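Local coordinates for protein Old Yellow Enzyme (Pichia, PDB 6AGZ) that probably reduces the carbon-carbon double bond of enone compounds asymmetrically, using a flavin mononucleotide held in a TIM barrel, at residues A[219-224]-A[262-267]; A[184-187]-A[193-196]; A[53-58]-A[382-387]. All coordinates share one frame; numbering follows the deposited sequence.

Overall arrangement
The three contacts illustrate how the chemistry of an (alpha/beta)8 barrel changes from its interior to its outer surface. Contacts 1 and 2 are both buried and adjoin each other, their centres about 10 Å apart, with Leu219 and Leu220 of contact 1 packing on Leu194 of contact 2. The first joins two outer helices through apolar packing, with no hydrogen bond between the segments; the second ties a barrel strand to the short helix that follows it and reaches the flavin through His187. Contact 3 lies about 37 Å from contact 1, centre to centre, on the opposite side of the chain's centre. At this partly buried site the C-terminal end of helix 47-57 and the residue after it meet a C-terminal loop through a salt bridge and a water.

Contact 1: residues A[219-224]-A[262-267]; sequences LLLEVI and FGYILS
Leu220 and Leu221 of helix 218-231 meet Tyr264 and Ile265 of helix 258-274, two neighbouring helices on the outside of a TIM barrel. Between these segments the interaction is entirely apolar, with no hydrogen bond across it; the backbones stay well apart, 7.9 Å between CA of Leu221 and CA of Ile265, and side chains bridge the interval. Aliphatic packing pairs Leu220 with Ile265, whose side chains cross at about a right angle. In Leu220 the first torsion (chi1 171°) swings CG away from the backbone N, which carries CD2 across to the methyl CG2 of Ile265 at 3.8 Å. Both residues also rest on Leu240 of strand 236-240, so the pair lies between the two helices and that strand. Aliphatic-aromatic packing joins Leu221 to Tyr264. Tyr264 swings its ring toward the first helix, and it also packs on Ile213 of the second subunit, which places this part of the contact beside the subunit interface. Ser267 of the same helix accepts a hydrogen bond at OG from N of His257 of that subunit. Leu221 approaches the ring obliquely, its CD1 lying 4.2 Å from both CE2 and OH of Tyr264.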
# COMPACT_ATOMS: atom_id res chain seq x y z
N LEU A 219 1.76 -19.24 -2.87
CA LEU A 219 1.56 -20.38 -1.97
C LEU A 219 0.51 -20.06 -0.92
O LEU A 219 -0.39 -20.88 -0.66
CB LEU A 219 2.89 -20.77 -1.31
CG LEU A 219 2.95 -22.16 -0.67
CD1 LEU A 219 4.37 -22.68 -0.64
CD2 LEU A 219 2.36 -22.19 0.73
N LEU A 220 0.60 -18.89 -0.29
CA LEU A 220 -0.39 -18.49 0.70
C LEU A 220 -1.79 -18.52 0.11
O LEU A 220 -2.71 -19.10 0.70
CB LEU A 220 -0.06 -17.10 1.25
CG LEU A 220 -1.15 -16.49 2.14
CD1 LEU A 220 -1.33 -17.31 3.41
CD2 LEU A 220 -0.84 -15.04 2.47
N LEU A 221 -1.98 -17.90 -1.06
CA LEU A 221 -3.31 -17.81 -1.64
C LEU A 221 -3.85 -19.17 -2.05
O LEU A 221 -5.05 -19.43 -1.95
CB LEU A 221 -3.30 -16.86 -2.84
CG LEU A 221 -3.06 -15.38 -2.51
CD1 LEU A 221 -3.07 -14.54 -3.77
CD2 LEU A 221 -4.11 -14.89 -1.52
N GLU A 222 -2.97 -20.07 -2.52
CA GLU A 222 -3.41 -21.41 -2.88
C GLU A 222 -3.84 -22.19 -1.64
O GLU A 222 -4.87 -22.89 -1.66
CB GLU A 222 -2.30 -22.14 -3.64
CG GLU A 222 -2.03 -21.57 -5.02
CD GLU A 222 -0.95 -22.33 -5.78
OE1 GLU A 222 -0.20 -23.09 -5.14
OE2 GLU A 222 -0.87 -22.16 -7.01
N VAL A 223 -3.06 -22.09 -0.56
CA VAL A 223 -3.46 -22.72 0.70
C VAL A 223 -4.80 -22.17 1.16
O VAL A 223 -5.69 -22.92 1.57
CB VAL A 223 -2.37 -22.50 1.77
CG1 VAL A 223 -2.88 -22.92 3.14
CG2 VAL A 223 -1.11 -23.28 1.41
N ILE A 224 -4.97 -20.85 1.09
CA ILE A 224 -6.22 -20.22 1.51
C ILE A 224 -7.39 -20.74 0.68
O ILE A 224 -8.46 -21.05 1.22
CB ILE A 224 -6.11 -18.69 1.43
CG1 ILE A 224 -5.09 -18.16 2.43
CG2 ILE A 224 -7.46 -18.04 1.67
CD1 ILE A 224 -5.38 -18.55 3.86
N PHE A 262 2.23 -7.12 0.50
CA PHE A 262 1.09 -7.42 1.36
C PHE A 262 -0.14 -6.62 0.94
O PHE A 262 -1.27 -7.05 1.21
CB PHE A 262 1.45 -7.14 2.81
CG PHE A 262 2.55 -8.02 3.33
CD1 PHE A 262 2.26 -9.19 4.00
CD2 PHE A 262 3.88 -7.67 3.14
CE1 PHE A 262 3.28 -10.00 4.48
CE2 PHE A 262 4.90 -8.48 3.61
CZ PHE A 262 4.60 -9.65 4.28
N GLY A 263 0.05 -5.47 0.30
CA GLY A 263 -1.08 -4.78 -0.31
C GLY A 263 -1.75 -5.64 -1.36
O GLY A 263 -2.98 -5.69 -1.45
N TYR A 264 -0.95 -6.33 -2.17
CA TYR A 264 -1.51 -7.26 -3.15
C TYR A 264 -2.19 -8.44 -2.47
O TYR A 264 -3.26 -8.88 -2.90
CB TYR A 264 -0.42 -7.75 -4.11
CG TYR A 264 -0.83 -8.96 -4.92
CD1 TYR A 264 -1.58 -8.83 -6.08
CD2 TYR A 264 -0.45 -10.24 -4.53
CE1 TYR A 264 -1.95 -9.94 -6.82
CE2 TYR A 264 -0.82 -11.35 -5.26
CZ TYR A 264 -1.57 -11.20 -6.41
OH TYR A 264 -1.93 -12.31 -7.14
N ILE A 265 -1.58 -8.98 -1.41
CA ILE A 265 -2.21 -10.09 -0.69
C ILE A 265 -3.58 -9.67 -0.17
O ILE A 265 -4.59 -10.37 -0.39
CB ILE A 265 -1.30 -10.57 0.45
CG1 ILE A 265 -0.02 -11.19 -0.12
CG2 ILE A 265 -2.03 -11.58 1.33
CD1 ILE A 265 0.98 -11.61 0.93
N LEU A 266 -3.65 -8.53 0.51
CA LEU A 266 -4.93 -8.04 1.02
C LEU A 266 -5.92 -7.79 -0.10
O LEU A 266 -7.11 -8.08 0.04
CB LEU A 266 -4.71 -6.76 1.83
CG LEU A 266 -4.00 -6.90 3.18
CD1 LEU A 266 -3.75 -5.53 3.76
CD2 LEU A 266 -4.84 -7.74 4.13
N SER A 267 -5.44 -7.25 -1.23
CA SER A 267 -6.32 -7.03 -2.37
C SER A 267 -6.92 -8.34 -2.87
O SER A 267 -8.09 -8.39 -3.25
CB SER A 267 -5.56 -6.32 -3.49
OG SER A 267 -6.40 -6.10 -4.61

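Contact 2: residues A[184-187]-A[193-196]; sequences VEVH and LLDQ. With FMN (flavin mononucleotide), chain C.
Val186 and Leu194 turn their branches against each other at about a right angle, CG1 of the valine meeting CD1 of the leucine at 3.4 Å, tighter than usual for two methyl carbons. The leucine reaches back from the start of helix 193-198 toward the strand, and its CD1 also lies 3.7 Å from the carbonyl O of His187. That oxygen is the polar link between the segments: one water, 3.1 Å away, can donate to it and accepts from N of Leu194, while a second, at best weakly hydrogen-bonded to the same oxygen, accepts from N of Asp195. The His187 side chain turns instead to the flavin. With CG anti to the backbone N (chi1 -168°), the ring presents a face to FMN O2, which sits 3.4 Å above its plane, offset toward the rim; ND1 accepts a hydrogen bond from N of Ala189, which helps fix the ring's rotation, and Trp112 lies nearly parallel to it. Replacing His187 by an alanine is likely to remove the ring lying against FMN O2 and leave N of Ala189 without its acceptor. Strand 183-187 is the fourth of the barrel, with short helix 193-198 inserted in its connection to helix 218-231; a cofactor site at the C-terminal strand ends is characteristic of the TIM barrel.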
# COMPACT_ATOMS: atom_id res chain seq x y z
N VAL A 184 -10.13 -21.64 11.61
CA VAL A 184 -8.75 -22.09 11.48
C VAL A 184 -7.97 -20.92 10.89
O VAL A 184 -8.37 -20.34 9.88
CB VAL A 184 -8.64 -23.37 10.63
CG1 VAL A 184 -8.99 -23.13 9.16
CG2 VAL A 184 -7.26 -23.98 10.78
N GLU A 185 -6.89 -20.54 11.56
CA GLU A 185 -6.13 -19.34 11.21
C GLU A 185 -4.80 -19.74 10.60
O GLU A 185 -4.01 -20.46 11.23
CB GLU A 185 -5.92 -18.44 12.42
CG GLU A 185 -5.01 -17.25 12.13
CD GLU A 185 -4.82 -16.35 13.33
OE1 GLU A 185 -5.78 -16.20 14.12
OE2 GLU A 185 -3.72 -15.79 13.49
N VAL A 186 -4.55 -19.28 9.38
CA VAL A 186 -3.31 -19.59 8.68
C VAL A 186 -2.25 -18.60 9.15
O VAL A 186 -2.35 -17.39 8.92
CB VAL A 186 -3.50 -19.53 7.16
CG1 VAL A 186 -2.17 -19.63 6.47
CG2 VAL A 186 -4.42 -20.65 6.70
N HIS A 187 -1.23 -19.12 9.84
CA HIS A 187 -0.10 -18.31 10.29
C HIS A 187 0.80 -18.04 9.09
O HIS A 187 1.45 -18.95 8.57
CB HIS A 187 0.66 -19.03 11.40
CG HIS A 187 1.66 -18.18 12.12
ND1 HIS A 187 2.13 -16.99 11.60
CD2 HIS A 187 2.27 -18.34 13.31
CE1 HIS A 187 2.99 -16.46 12.45
NE2 HIS A 187 3.09 -17.26 13.50
N LEU A 193 7.18 -20.28 7.45
CA LEU A 193 7.28 -20.78 6.07
C LEU A 193 6.57 -19.88 5.07
O LEU A 193 7.17 -19.44 4.07
CB LEU A 193 6.73 -22.20 5.98
CG LEU A 193 6.91 -22.79 4.58
CD1 LEU A 193 8.35 -23.20 4.33
CD2 LEU A 193 5.96 -23.96 4.32
N LEU A 194 5.29 -19.60 5.30
CA LEU A 194 4.53 -18.82 4.33
C LEU A 194 5.09 -17.41 4.19
O LEU A 194 5.22 -16.89 3.07
CB LEU A 194 3.06 -18.77 4.73
CG LEU A 194 2.42 -20.12 5.08
CD1 LEU A 194 0.93 -19.97 5.10
CD2 LEU A 194 2.82 -21.21 4.10
N ASP A 195 5.45 -16.79 5.31
CA ASP A 195 6.13 -15.50 5.25
C ASP A 195 7.43 -15.61 4.46
O ASP A 195 7.76 -14.73 3.66
CB ASP A 195 6.39 -14.97 6.66
CG ASP A 195 6.67 -13.48 6.68
OD1 ASP A 195 6.08 -12.75 5.86
OD2 ASP A 195 7.48 -13.04 7.52
N GLN A 196 8.18 -16.70 4.68
CA GLN A 196 9.41 -16.92 3.91
C GLN A 196 9.12 -16.93 2.41
O GLN A 196 9.91 -16.41 1.62
CB GLN A 196 10.07 -18.23 4.33
CG GLN A 196 10.52 -18.26 5.78
CD GLN A 196 10.74 -19.68 6.28
OE1 GLN A 196 11.06 -20.58 5.51
NE2 GLN A 196 10.58 -19.87 7.58
N1 FMN C . 1.84 -14.87 17.42
C2 FMN C . 1.44 -15.82 16.50
O2 FMN C . 0.91 -15.48 15.44
N3 FMN C . 1.64 -17.16 16.76
C4 FMN C . 2.23 -17.55 17.94
O4 FMN C . 2.41 -18.74 18.18
C4A FMN C . 2.63 -16.59 18.86
N5 FMN C . 3.23 -16.98 20.04
C5A FMN C . 3.62 -16.04 20.96
C6 FMN C . 4.22 -16.44 22.15
C7 FMN C . 4.62 -15.50 23.08
C7M FMN C . 5.27 -15.94 24.36
C8 FMN C . 4.43 -14.15 22.83
C8M FMN C . 4.87 -13.12 23.84
C9 FMN C . 3.83 -13.74 21.64
C9A FMN C . 3.43 -14.69 20.71
N10 FMN C . 2.83 -14.29 19.52
C10 FMN C . 2.44 -15.24 18.60
C1' FMN C . 2.61 -12.83 19.24
C2' FMN C . 1.29 -12.43 19.91
O2' FMN C . 0.23 -13.17 19.33
C3' FMN C . 0.99 -10.94 19.81
O3' FMN C . 0.82 -10.57 18.46
C4' FMN C . 2.10 -10.11 20.45
O4' FMN C . 2.42 -10.65 21.71
C5' FMN C . 1.69 -8.66 20.63
O5' FMN C . 0.49 -8.59 21.37
P FMN C . 0.50 -8.05 22.88
O1P FMN C . 1.18 -6.71 22.92
O2P FMN C . -0.92 -7.91 23.38
O3P FMN C . 1.24 -9.04 23.75
O HOH W 1 4.10 -20.47 8.16
O HOH W 2 4.59 -17.59 8.28

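Contact 3: residues A[53-58]-A[382-387]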
# COMPACT_ATOMS: atom_id res chain seq x y z
N TYR A 53 -6.92 -22.79 28.91
CA TYR A 53 -7.92 -22.19 28.04
C TYR A 53 -9.29 -22.11 28.71
O TYR A 53 -10.09 -21.24 28.37
CB TYR A 53 -8.03 -22.97 26.73
CG TYR A 53 -6.83 -22.80 25.82
CD1 TYR A 53 -6.67 -21.67 25.04
CD2 TYR A 53 -5.85 -23.79 25.75
CE1 TYR A 53 -5.58 -21.51 24.21
CE2 TYR A 53 -4.75 -23.64 24.93
CZ TYR A 53 -4.62 -22.50 24.16
OH TYR A 53 -3.53 -22.35 23.34
N SER A 54 -9.57 -23.02 29.65
CA SER A 54 -10.86 -23.01 30.34
C SER A 54 -11.03 -21.74 31.16
O SER A 54 -12.09 -21.10 31.13
CB SER A 54 -10.99 -24.25 31.22
OG SER A 54 -12.18 -24.21 31.99
N GLN A 55 -10.00 -21.36 31.92
CA GLN A 55 -10.09 -20.15 32.74
C GLN A 55 -10.28 -18.90 31.88
O GLN A 55 -10.94 -17.95 32.31
CB GLN A 55 -8.85 -20.01 33.61
CG GLN A 55 -8.64 -21.15 34.59
CD GLN A 55 -7.36 -20.99 35.39
OE1 GLN A 55 -6.99 -19.89 35.78
NE2 GLN A 55 -6.68 -22.11 35.63
N ARG A 56 -9.72 -18.89 30.67
CA ARG A 56 -9.83 -17.75 29.78
C ARG A 56 -11.09 -17.78 28.94
O ARG A 56 -11.45 -16.76 28.34
CB ARG A 56 -8.59 -17.68 28.89
CG ARG A 56 -7.37 -17.26 29.68
CD ARG A 56 -6.05 -17.70 29.06
NE ARG A 56 -4.94 -17.23 29.88
CZ ARG A 56 -4.55 -17.81 31.01
NH1 ARG A 56 -5.17 -18.89 31.46
NH2 ARG A 56 -3.53 -17.31 31.70
N ALA A 57 -11.78 -18.92 28.87
CA ALA A 57 -13.09 -18.99 28.26
C ALA A 57 -14.21 -18.70 29.26
O ALA A 57 -15.34 -18.42 28.85
CB ALA A 57 -13.31 -20.36 27.62
N GLU A 58 -13.91 -18.75 30.56
CA GLU A 58 -14.90 -18.45 31.58
C GLU A 58 -15.16 -16.95 31.66
O GLU A 58 -14.23 -16.14 31.63
CB GLU A 58 -14.42 -18.97 32.94
CG GLU A 58 -15.40 -18.78 34.09
CD GLU A 58 -14.78 -19.10 35.43
OE1 GLU A 58 -13.58 -18.80 35.62
OE2 GLU A 58 -15.48 -19.66 36.30
N TRP A 382 -1.15 -18.31 38.00
CA TRP A 382 -1.75 -16.99 38.10
C TRP A 382 -3.12 -17.07 38.76
O TRP A 382 -3.93 -17.95 38.44
CB TRP A 382 -1.88 -16.35 36.72
CG TRP A 382 -0.60 -16.36 35.95
CD1 TRP A 382 -0.29 -17.16 34.89
CD2 TRP A 382 0.55 -15.54 36.18
NE1 TRP A 382 0.98 -16.88 34.44
CE2 TRP A 382 1.52 -15.89 35.22
CE3 TRP A 382 0.85 -14.54 37.11
CZ2 TRP A 382 2.77 -15.27 35.17
CZ3 TRP A 382 2.09 -13.93 37.05
CH2 TRP A 382 3.03 -14.30 36.09
N GLY A 383 -3.38 -16.16 39.68
CA GLY A 383 -4.68 -16.07 40.31
C GLY A 383 -5.60 -15.11 39.60
O GLY A 383 -5.19 -14.33 38.74
N LYS A 384 -6.88 -15.18 39.96
CA LYS A 384 -7.84 -14.20 39.49
C LYS A 384 -7.56 -12.86 40.16
O LYS A 384 -6.63 -12.71 40.95
CB LYS A 384 -9.27 -14.68 39.77
CG LYS A 384 -9.60 -16.03 39.14
CD LYS A 384 -10.90 -15.96 38.36
CE LYS A 384 -11.50 -17.34 38.13
NZ LYS A 384 -10.84 -18.07 37.02
N TYR A 385 -8.38 -11.86 39.83
CA TYR A 385 -8.21 -10.54 40.43
C TYR A 385 -8.32 -10.63 41.95
O TYR A 385 -9.23 -11.28 42.48
CB TYR A 385 -9.25 -9.56 39.88
CG TYR A 385 -9.36 -8.30 40.72
CD1 TYR A 385 -8.38 -7.32 40.68
CD2 TYR A 385 -10.45 -8.10 41.56
CE1 TYR A 385 -8.48 -6.18 41.44
CE2 TYR A 385 -10.56 -6.96 42.33
CZ TYR A 385 -9.57 -6.00 42.27
OH TYR A 385 -9.67 -4.87 43.03
N GLY A 386 -7.40 -9.97 42.64
CA GLY A 386 -7.37 -9.97 44.09
C GLY A 386 -6.82 -11.23 44.72
O GLY A 386 -6.68 -11.28 45.95
N GLU A 387 -6.48 -12.25 43.92
CA GLU A 387 -5.91 -13.49 44.41
C GLU A 387 -4.40 -13.51 44.16
O GLU A 387 -3.92 -12.94 43.18
CB GLU A 387 -6.56 -14.70 43.73
CG GLU A 387 -8.02 -14.89 44.12
CD GLU A 387 -8.70 -15.97 43.30
OE1 GLU A 387 -8.08 -16.48 42.35
OE2 GLU A 387 -9.86 -16.32 43.62
O HOH W 3 -4.27 -19.37 36.33
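Lys384 and Glu58 form a salt bridge that joins the residue just after helix 47-57 to a loop near the C-terminus. NZ of the lysine donates to OE1 of the glutamate at 3.2 Å, meeting that oxygen nearly along its C-O axis, and the two side chains cross at about a right angle. Glu58 reaches out as an extended chain (chi1 -177°), whereas the lysine chain bends at chi2 and again at chi4 to bring its amino group round to the carboxylate. The backbone of Lys384 is fixed separately. A type II beta turn from Lys384 to Glu387 is closed by N of Glu387 donating to O of Lys384 at 3.0 Å, with Gly386 supplying the positive phi that such a turn favours. In addition, N of Lys384 donates to OE1 of Glu387 at 3.0 Å, from above the carboxylate plane, 40° out of it.

A second, indirect link runs through a water that can donate to OE1 of Gln55, 2.8 Å away, and to the carbonyl O of Trp382, at 2.6 Å. The amide nitrogen of Gln55 is engaged within its own helix, hydrogen-bonded to OG of Ser51. The aliphatic part of Gln55 lies beside the lysine end, CB to NZ of Lys384 4.4 Å, and its side chain also touches Pro350.

Arg56 hydrogen-bonds through NE to the carbonyl O of Phe346 on helix 344-348. Tyr53 and Ala57 pack against helix 87-102 and barrel strand 63-70, and helix 47-57 thus lies between those two elements and the 382-387 loop.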